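Xylosidase (Xanthomonas axonopodis pv. citri, PDB 6XN2) probably cleaves xylose units from xylo-oligosaccharides, acting as a glycoside hydrolase of family 43 that binds xylose residues in its pocket. Local coordinates at residues V110-R115 with P160-G165; Y130-A135 with E224-L229; F142-A147 with A164-I169. One frame throughout, in Å; residues are numbered along the deposited sequence.

Interaction 1. Residues V110-R115 with P160-G165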
loop_
_atom_site.group_PDB
_atom_site.type_symbol
_atom_site.label_atom_id
_atom_site.label_comp_id
_atom_site.label_asym_id
_atom_site.label_seq_id
_atom_site.Cartn_x
_atom_site.Cartn_y
_atom_site.Cartn_z
ATOM N N VAL A 110 15.711 9.807 -10.669
ATOM C CA VAL A 110 15.721 9.911 -9.186
ATOM C C VAL A 110 17.187 9.815 -8.767
ATOM O O VAL A 110 17.677 8.728 -8.612
ATOM C CB VAL A 110 14.866 8.822 -8.526
ATOM C CG1 VAL A 110 14.832 9.002 -7.028
ATOM C CG2 VAL A 110 13.466 8.818 -9.090
ATOM N N PRO A 111 17.878 10.948 -8.569
ATOM C CA PRO A 111 19.302 10.958 -8.295
ATOM C C PRO A 111 19.745 10.190 -7.052
ATOM O O PRO A 111 20.780 9.628 -7.080
ATOM C CB PRO A 111 19.614 12.436 -8.097
ATOM C CG PRO A 111 18.514 13.139 -8.801
ATOM C CD PRO A 111 17.303 12.275 -8.573
ATOM N N TRP A 112 18.925 10.193 -6.017
ATOM C CA TRP A 112 19.313 9.543 -4.770
ATOM C C TRP A 112 19.086 8.031 -4.794
ATOM O O TRP A 112 19.616 7.310 -3.955
ATOM C CB TRP A 112 18.557 10.162 -3.582
ATOM C CG TRP A 112 17.067 9.947 -3.604
ATOM C CD1 TRP A 112 16.122 10.794 -4.112
ATOM C CD2 TRP A 112 16.353 8.815 -3.087
ATOM N NE1 TRP A 112 14.865 10.258 -3.947
ATOM C CE2 TRP A 112 14.981 9.043 -3.325
ATOM C CE3 TRP A 112 16.741 7.628 -2.452
ATOM C CZ2 TRP A 112 13.998 8.128 -2.947
ATOM C CZ3 TRP A 112 15.763 6.719 -2.082
ATOM C CH2 TRP A 112 14.411 6.973 -2.329
ATOM N N ALA A 113 18.303 7.552 -5.755
ATOM C CA ALA A 113 17.923 6.139 -5.782
ATOM C C ALA A 113 18.689 5.349 -6.827
ATOM O O ALA A 113 18.952 5.845 -7.921
ATOM C CB ALA A 113 16.429 6.003 -6.033
ATOM N N GLN A 114 19.026 4.105 -6.496
ATOM C CA GLN A 114 19.688 3.227 -7.458
ATOM C C GLN A 114 18.706 2.258 -8.113
ATOM O O GLN A 114 18.745 2.039 -9.327
ATOM C CB GLN A 114 20.819 2.435 -6.791
ATOM C CG GLN A 114 21.664 1.641 -7.784
ATOM C CD GLN A 114 22.311 0.405 -7.170
ATOM O OE1 GLN A 114 22.829 0.442 -6.051
ATOM N NE2 GLN A 114 22.277 -0.701 -7.906
ATOM N N ARG A 115 17.823 1.675 -7.312
ATOM C CA ARG A 115 16.983 0.595 -7.808
ATOM C C ARG A 115 15.733 0.369 -6.963
ATOM O O ARG A 115 15.529 1.025 -5.939
ATOM C CB ARG A 115 17.797 -0.701 -7.869
ATOM C CG ARG A 115 18.289 -1.154 -6.504
ATOM C CD ARG A 115 19.348 -2.238 -6.600
ATOM N NE ARG A 115 19.563 -2.865 -5.301
ATOM C CZ ARG A 115 19.116 -4.076 -4.974
ATOM N NH1 ARG A 115 18.443 -4.797 -5.863
ATOM N NH2 ARG A 115 19.352 -4.571 -3.763
ATOM N N PRO A 160 15.646 15.647 -5.780
ATOM C CA PRO A 160 17.000 15.132 -5.771
ATOM C C PRO A 160 17.333 14.259 -4.579
ATOM O O PRO A 160 18.142 13.409 -4.706
ATOM C CB PRO A 160 17.831 16.391 -5.713
ATOM C CG PRO A 160 16.930 17.429 -5.237
ATOM C CD PRO A 160 15.630 17.106 -5.801
ATOM N N GLN A 161 16.722 14.518 -3.441
ATOM C CA GLN A 161 16.959 13.743 -2.220
ATOM C C GLN A 161 15.652 13.136 -1.718
ATOM O O GLN A 161 14.574 13.636 -2.059
ATOM C CB GLN A 161 17.581 14.629 -1.138
ATOM C CG GLN A 161 19.015 15.018 -1.409
ATOM C CD GLN A 161 19.430 16.286 -0.681
ATOM O OE1 GLN A 161 18.910 16.619 0.394
ATOM N NE2 GLN A 161 20.373 17.007 -1.273
ATOM N N PRO A 162 15.729 12.110 -0.891
ATOM C CA PRO A 162 14.521 11.530 -0.343
ATOM C C PRO A 162 13.932 12.354 0.789
ATOM O O PRO A 162 14.542 13.260 1.272
ATOM C CB PRO A 162 14.995 10.182 0.179
ATOM C CG PRO A 162 16.386 10.389 0.517
ATOM C CD PRO A 162 16.912 11.355 -0.501
ATOM N N ILE A 163 12.744 12.029 1.216
ATOM C CA ILE A 163 12.142 12.771 2.282
ATOM C C ILE A 163 12.872 12.535 3.590
ATOM O O ILE A 163 13.049 11.432 3.991
ATOM C CB ILE A 163 10.674 12.426 2.439
ATOM C CG1 ILE A 163 9.942 12.754 1.151
ATOM C CG2 ILE A 163 10.081 13.176 3.599
ATOM C CD1 ILE A 163 8.557 12.201 1.045
ATOM N N ALA A 164 13.302 13.592 4.243
ATOM C CA ALA A 164 14.002 13.421 5.483
ATOM C C ALA A 164 13.087 12.865 6.526
ATOM O O ALA A 164 12.005 13.300 6.646
ATOM C CB ALA A 164 14.587 14.731 5.951
ATOM N N GLY A 165 13.570 11.911 7.278
ATOM C CA GLY A 165 12.788 11.303 8.307
ATOM C C GLY A 165 12.112 10.044 7.831
ATOM O O GLY A 165 11.437 9.413 8.575
#

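Interaction 2. Residues Y130-A135 with E224-L229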
loop_
_atom_site.group_PDB
_atom_site.type_symbol
_atom_site.label_atom_id
_atom_site.label_comp_id
_atom_site.label_asym_id
_atom_site.label_seq_id
_atom_site.Cartn_x
_atom_site.Cartn_y
_atom_site.Cartn_z
ATOM N N TYR A 130 1.460 14.974 -6.063
ATOM C CA TYR A 130 2.701 14.461 -5.569
ATOM C C TYR A 130 2.734 12.958 -5.637
ATOM O O TYR A 130 1.828 12.356 -5.245
ATOM C CB TYR A 130 2.929 14.920 -4.139
ATOM C CG TYR A 130 2.922 16.409 -3.991
ATOM C CD1 TYR A 130 1.769 17.084 -3.798
ATOM C CD2 TYR A 130 4.061 17.124 -4.069
ATOM C CE1 TYR A 130 1.752 18.449 -3.678
ATOM C CE2 TYR A 130 4.053 18.487 -3.953
ATOM C CZ TYR A 130 2.895 19.137 -3.759
ATOM O OH TYR A 130 2.868 20.465 -3.647
ATOM N N LEU A 131 3.807 12.388 -6.156
ATOM C CA LEU A 131 3.969 10.955 -6.235
ATOM C C LEU A 131 4.966 10.510 -5.195
ATOM O O LEU A 131 6.078 10.847 -5.271
ATOM C CB LEU A 131 4.401 10.518 -7.629
ATOM C CG LEU A 131 4.528 9.027 -7.924
ATOM C CD1 LEU A 131 3.233 8.323 -7.697
ATOM C CD2 LEU A 131 4.962 8.777 -9.332
ATOM N N TYR A 132 4.509 9.792 -4.191
ATOM C CA TYR A 132 5.372 9.285 -3.128
ATOM C C TYR A 132 5.802 7.865 -3.451
ATOM O O TYR A 132 4.970 7.040 -3.808
ATOM C CB TYR A 132 4.651 9.323 -1.778
ATOM C CG TYR A 132 4.234 10.707 -1.387
ATOM C CD1 TYR A 132 3.068 11.269 -1.894
ATOM C CD2 TYR A 132 5.017 11.468 -0.526
ATOM C CE1 TYR A 132 2.690 12.553 -1.550
ATOM C CE2 TYR A 132 4.650 12.752 -0.175
ATOM C CZ TYR A 132 3.488 13.288 -0.688
ATOM O OH TYR A 132 3.118 14.561 -0.340
ATOM N N PHE A 133 7.093 7.575 -3.328
ATOM C CA PHE A 133 7.593 6.256 -3.706
ATOM C C PHE A 133 8.778 5.808 -2.859
ATOM O O PHE A 133 9.629 6.621 -2.489
ATOM C CB PHE A 133 7.990 6.248 -5.189
ATOM C CG PHE A 133 9.136 7.169 -5.513
ATOM C CD1 PHE A 133 8.918 8.522 -5.708
ATOM C CD2 PHE A 133 10.428 6.680 -5.624
ATOM C CE1 PHE A 133 9.966 9.376 -5.999
ATOM C CE2 PHE A 133 11.486 7.538 -5.910
ATOM C CZ PHE A 133 11.251 8.876 -6.107
ATOM N N PRO A 134 8.838 4.505 -2.549
ATOM C CA PRO A 134 10.007 3.937 -1.887
ATOM C C PRO A 134 11.026 3.453 -2.918
ATOM O O PRO A 134 10.668 2.828 -3.927
ATOM C CB PRO A 134 9.418 2.772 -1.096
ATOM C CG PRO A 134 8.289 2.282 -1.981
ATOM C CD PRO A 134 7.787 3.492 -2.765
ATOM N N ALA A 135 12.292 3.759 -2.681
ATOM C CA ALA A 135 13.348 3.231 -3.529
ATOM C C ALA A 135 14.581 2.993 -2.685
ATOM O O ALA A 135 14.679 3.481 -1.559
ATOM C CB ALA A 135 13.647 4.181 -4.687
ATOM N N GLU A 224 2.761 21.490 4.738
ATOM C CA GLU A 224 1.946 22.072 3.696
ATOM C C GLU A 224 2.602 22.051 2.325
ATOM O O GLU A 224 1.959 22.009 1.338
ATOM C CB GLU A 224 1.527 23.494 4.069
ATOM C CG GLU A 224 2.686 24.461 4.115
ATOM C CD GLU A 224 2.347 25.818 4.710
ATOM O OE1 GLU A 224 1.225 26.305 4.512
ATOM O OE2 GLU A 224 3.216 26.404 5.356
ATOM N N ARG A 225 3.930 22.102 2.233
ATOM C CA ARG A 225 4.679 22.004 0.960
ATOM C C ARG A 225 4.708 20.567 0.408
ATOM O O ARG A 225 5.212 20.423 -0.661
ATOM C CB ARG A 225 6.090 22.543 1.151
ATOM C CG ARG A 225 7.012 21.582 1.868
ATOM C CD ARG A 225 8.307 22.258 2.230
ATOM N NE ARG A 225 8.959 22.854 1.091
ATOM C CZ ARG A 225 10.244 23.106 1.012
ATOM N NH1 ARG A 225 11.041 22.772 2.001
ATOM N NH2 ARG A 225 10.736 23.671 -0.062
ATOM N N MET A 226 4.277 19.572 1.188
ATOM C CA MET A 226 4.088 18.189 0.818
ATOM C C MET A 226 5.277 17.350 0.555
ATOM O O MET A 226 5.169 16.170 0.492
ATOM C CB MET A 226 3.102 18.052 -0.338
ATOM C CG MET A 226 1.755 18.648 -0.071
ATOM S SD MET A 226 0.822 17.633 1.041
ATOM C CE MET A 226 0.282 16.398 -0.118
ATOM N N ILE A 227 6.421 17.962 0.419
ATOM C CA ILE A 227 7.610 17.173 0.104
ATOM C C ILE A 227 8.490 16.966 1.345
ATOM O O ILE A 227 9.543 16.328 1.273
ATOM C CB ILE A 227 8.433 17.830 -1.016
ATOM C CG1 ILE A 227 8.980 19.178 -0.551
ATOM C CG2 ILE A 227 7.588 17.995 -2.274
ATOM C CD1 ILE A 227 9.831 19.852 -1.585
ATOM N N ASP A 228 7.995 17.432 2.476
ATOM C CA ASP A 228 8.708 17.248 3.755
ATOM C C ASP A 228 7.710 16.853 4.831
ATOM O O ASP A 228 6.583 17.215 4.726
ATOM C CB ASP A 228 9.375 18.538 4.214
ATOM C CG ASP A 228 10.514 18.976 3.336
ATOM O OD1 ASP A 228 11.329 18.167 3.005
ATOM O OD2 ASP A 228 10.569 20.130 3.030
ATOM N N LEU A 229 8.165 16.135 5.840
ATOM C CA LEU A 229 7.320 15.830 6.950
ATOM C C LEU A 229 7.217 17.065 7.808
ATOM O O LEU A 229 8.101 17.845 7.849
ATOM C CB LEU A 229 7.911 14.731 7.810
ATOM C CG LEU A 229 8.404 13.486 7.135
ATOM C CD1 LEU A 229 8.826 12.517 8.198
ATOM C CD2 LEU A 229 7.307 12.913 6.304
HETATM O O HOH W 1 1.273 21.817 -1.942
#

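Interaction 3. Residues F142-A147 with A164-I169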
loop_
_atom_site.group_PDB
_atom_site.type_symbol
_atom_site.label_atom_id
_atom_site.label_comp_id
_atom_site.label_asym_id
_atom_site.label_seq_id
_atom_site.Cartn_x
_atom_site.Cartn_y
_atom_site.Cartn_z
ATOM N N PHE A 142 16.486 1.420 1.902
ATOM C CA PHE A 142 15.242 2.011 1.399
ATOM C C PHE A 142 14.967 3.356 2.055
ATOM O O PHE A 142 15.184 3.534 3.256
ATOM C CB PHE A 142 14.044 1.089 1.651
ATOM C CG PHE A 142 13.815 0.056 0.577
ATOM C CD1 PHE A 142 13.530 0.439 -0.728
ATOM C CD2 PHE A 142 13.840 -1.295 0.880
ATOM C CE1 PHE A 142 13.303 -0.503 -1.711
ATOM C CE2 PHE A 142 13.605 -2.238 -0.096
ATOM C CZ PHE A 142 13.338 -1.842 -1.392
ATOM N N GLN A 143 14.372 4.251 1.311
ATOM C CA GLN A 143 13.894 5.532 1.780
ATOM C C GLN A 143 12.713 5.920 0.885
ATOM O O GLN A 143 12.449 5.327 -0.097
ATOM C CB GLN A 143 14.958 6.617 1.799
ATOM C CG GLN A 143 15.738 6.738 3.081
ATOM C CD GLN A 143 16.492 8.039 3.192
ATOM O OE1 GLN A 143 17.588 8.135 2.777
ATOM N NE2 GLN A 143 15.888 9.014 3.758
ATOM N N ILE A 144 12.005 6.933 1.278
ATOM C CA ILE A 144 10.838 7.353 0.542
ATOM C C ILE A 144 11.107 8.714 -0.070
ATOM O O ILE A 144 11.474 9.651 0.633
ATOM C CB ILE A 144 9.605 7.395 1.451
ATOM C CG1 ILE A 144 9.259 5.970 1.876
ATOM C CG2 ILE A 144 8.430 8.049 0.728
ATOM C CD1 ILE A 144 8.231 5.907 2.938
ATOM N N GLY A 145 10.974 8.794 -1.391
ATOM C CA GLY A 145 11.133 10.052 -2.094
ATOM C C GLY A 145 9.794 10.564 -2.586
ATOM O O GLY A 145 8.780 9.872 -2.491
ATOM N N VAL A 146 9.779 11.782 -3.104
ATOM C CA VAL A 146 8.556 12.315 -3.682
ATOM C C VAL A 146 8.880 12.982 -5.026
ATOM O O VAL A 146 10.004 13.442 -5.258
ATOM C CB VAL A 146 7.841 13.300 -2.703
ATOM C CG1 VAL A 146 8.681 14.552 -2.477
ATOM C CG2 VAL A 146 6.439 13.660 -3.199
ATOM N N ALA A 147 7.894 12.993 -5.917
ATOM C CA ALA A 147 8.012 13.637 -7.218
ATOM C C ALA A 147 6.792 14.523 -7.457
ATOM O O ALA A 147 5.682 14.185 -7.043
ATOM C CB ALA A 147 8.154 12.598 -8.310
ATOM N N ALA A 164 13.302 13.592 4.243
ATOM C CA ALA A 164 14.002 13.421 5.483
ATOM C C ALA A 164 13.087 12.865 6.526
ATOM O O ALA A 164 12.005 13.300 6.646
ATOM C CB ALA A 164 14.587 14.731 5.951
ATOM N N GLY A 165 13.570 11.911 7.278
ATOM C CA GLY A 165 12.788 11.303 8.307
ATOM C C GLY A 165 12.112 10.044 7.831
ATOM O O GLY A 165 11.437 9.413 8.575
ATOM N N THR A 166 12.300 9.725 6.562
ATOM C CA THR A 166 11.733 8.538 6.024
ATOM C C THR A 166 12.781 7.488 5.875
ATOM O O THR A 166 13.925 7.722 5.827
ATOM C CB THR A 166 10.987 8.728 4.711
ATOM O OG1 THR A 166 11.899 9.027 3.675
ATOM C CG2 THR A 166 9.983 9.802 4.848
ATOM N N TYR A 167 12.272 6.294 5.911
ATOM C CA TYR A 167 12.983 5.049 5.831
ATOM C C TYR A 167 11.991 3.929 5.522
ATOM O O TYR A 167 10.815 4.247 5.348
ATOM C CB TYR A 167 13.704 4.787 7.128
ATOM C CG TYR A 167 12.869 4.918 8.345
ATOM C CD1 TYR A 167 12.712 6.110 8.959
ATOM C CD2 TYR A 167 12.293 3.844 8.909
ATOM C CE1 TYR A 167 11.968 6.242 10.071
ATOM C CE2 TYR A 167 11.559 3.963 10.034
ATOM C CZ TYR A 167 11.397 5.184 10.609
ATOM O OH TYR A 167 10.668 5.344 11.714
ATOM N N SER A 168 12.472 2.688 5.218
ATOM C CA SER A 168 11.607 1.558 4.916
ATOM C C SER A 168 10.779 1.872 3.653
ATOM O O SER A 168 11.198 2.676 2.805
ATOM C CB SER A 168 10.705 1.230 6.120
ATOM O OG SER A 168 10.113 -0.054 5.995
ATOM N N ILE A 169 9.640 1.229 3.501
ATOM C CA ILE A 169 8.870 1.322 2.274
ATOM C C ILE A 169 7.385 1.586 2.385
ATOM O O ILE A 169 6.924 2.008 3.394
ATOM C CB ILE A 169 8.978 -0.039 1.553
ATOM C CG1 ILE A 169 8.563 -1.161 2.473
ATOM C CG2 ILE A 169 10.372 -0.370 1.159
ATOM C CD1 ILE A 169 8.473 -2.504 1.801
HETATM O O HOH W 2 15.459 1.620 5.107
#

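Interaction 1. Residues V110-R115 with P160-G165
Pro-162 packs over one face of the Trp-112 indole, and this pairing carries the contact between 110-115 and 160-165. The two side chains cross at a slant. Pro-162 CD stands 3.6 Å from the centroid of the five-membered ring of Trp-112, 21° off the ring normal, a CH-pi contact over the face. Pro-162 CB sits over the middle of the whole indole and comes within 3.7 Å of Trp-112 CE2, so the two carbons reach both parts of the aromatic system. The opposite face of the indole is backed by its own segment: Val-110 CG1 and Ala-113 CB both lie above it, displaced toward the rim. At the edge of the ring, in its plane, Pro-160 O approaches Trp-112 CD1 to 3.4 Å. The indole reaches this place with CG lodged between the backbone N and the carbonyl carbon (chi1 65°). Beside it a smaller proline pair continues the interface, where Pro-111 CB lies 3.8 Å from Pro-160 O and Pro-111 CG 3.9 Å from Pro-160 CA. No hydrogen bond crosses between the segments; shape and aromatic packing do the work. Trp-112 is presented by a type I beta turn from Val-110 to Ala-113, closed by Ala-113 N to Val-110 O at 3.2 Å. Beyond the turn the chain pairs with Lys-136 of strand 128-136 through a classic beta bulge at Gln-114 and Arg-115. Phe-133, Ala-135 and Gln-143 also touch the indole, which thus bears on two neighbouring strands while Pro-162 meets it from the other loop. This is surface packing on a beta-propeller of the family 43 type: CH-pi packing of proline on tryptophan joins the loop leading into a four-stranded antiparallel sheet to the loop that leaves it.

Interaction 2. Residues Y130-A135 with E224-L229
The Tyr-130 ring carries Met-226 CB over the centre of one face, 3.5 Å from the centroid and only 10° off the normal, a CH-pi contact. Ile-227 CG2 approaches the same ring obliquely, 3.9 Å from Tyr-130 CE2. The Tyr-132 ring is met instead at its edge, near its plane, by Met-226 O, which accepts a hydrogen bond from Tyr-132 OH at 2.7 Å. The hydroxyl reaches that carbonyl at a C=O...donor angle of 132°, tilted somewhat from the carbonyl plane. Met-226 thus serves both tyrosines, its side chain lying roughly at right angles to each. Bends at chi2 (-74°) and chi3 fold the thioether back, bringing Met-226 CE to 3.4 Å from Tyr-132 OH and leaving SD 5.3 Å from the Tyr-130 centroid in an oblique Met-aromatic contact. Tyr-130 OH continues to a water at 2.7 Å, which gives a weak bond to Glu-224 O. Within the loop, a salt bridge joins Arg-225 NH1 to Asp-228 OD2. The loop between strands 218-221 and 234-239 therefore packs against strand 128-136, an inner strand bonded on its two sides to 121-125 and 142-149; Met-226 also rests on Ala-123 and Arg-125 of the first, and Ile-227 on Val-146 of the second.

Interaction 3. Residues F142-A147 with A164-I169
Gln-143 and Tyr-167 bring their CA atoms to 4.2 Å where the start of strand 142-149 and loop segment 164-169 run past each other in roughly opposite directions. The strand belongs to a four-stranded blade of the five-bladed beta-propeller expected of family 43, and the segment leads toward strand 172-175 of the next sheet. With Thr-166 OG1 between its backbone N and carbonyl carbon (chi1 69°), that oxygen accepts a hydrogen bond from Ile-144 N at 3.2 Å (N-H...O 151°) while also bonding Ile-163 O. Gln-143 NE2 donates to Thr-166 O at 3.1 Å from well above the carbonyl plane (41°), and Gln-143 OE1 is held by Arg-137. The direct bond from Ser-168 N to Phe-142 O is long and weak; a water supplements it, donating to Phe-142 O and accepting from Ser-168 N. Tyr-167 O and Ser-168 O are buried without a polar partner in the model. Ile-169 belongs to the xylose pocket, and its side chain touches the sugar. Ile-169 CG2 settles over one face of the Phe-142 ring, 3.6 Å from its centroid and offset toward the rim.

How the interactions relate
Interactions 1, 2 and 3 gather round one four-stranded antiparallel sheet. Their centres lie about 7 Å (1 and 3), 8 Å (2 and 3) and 11 Å (1 and 2) apart. Interactions 2 and 3 use neighbouring strands, 128-136 and 142-149, hydrogen-bonded through Leu-131 with Ala-147 and Phe-133 with Gly-145. The loop after strand 157-158 meets 110-115 through Pro-160 to Pro-162 and strand 142-149 through Thr-166 to Ile-169, with Ile-163 N bonded to Ile-144 O between them. Interaction 3 nests within the loop closed by interaction 2. One loop thus runs from surface packing in interaction 1 to Ile-169 of the xylose pocket, while interaction 2 packs 224-229, leading to strand 234-239 of the next sheet, against the same sheet.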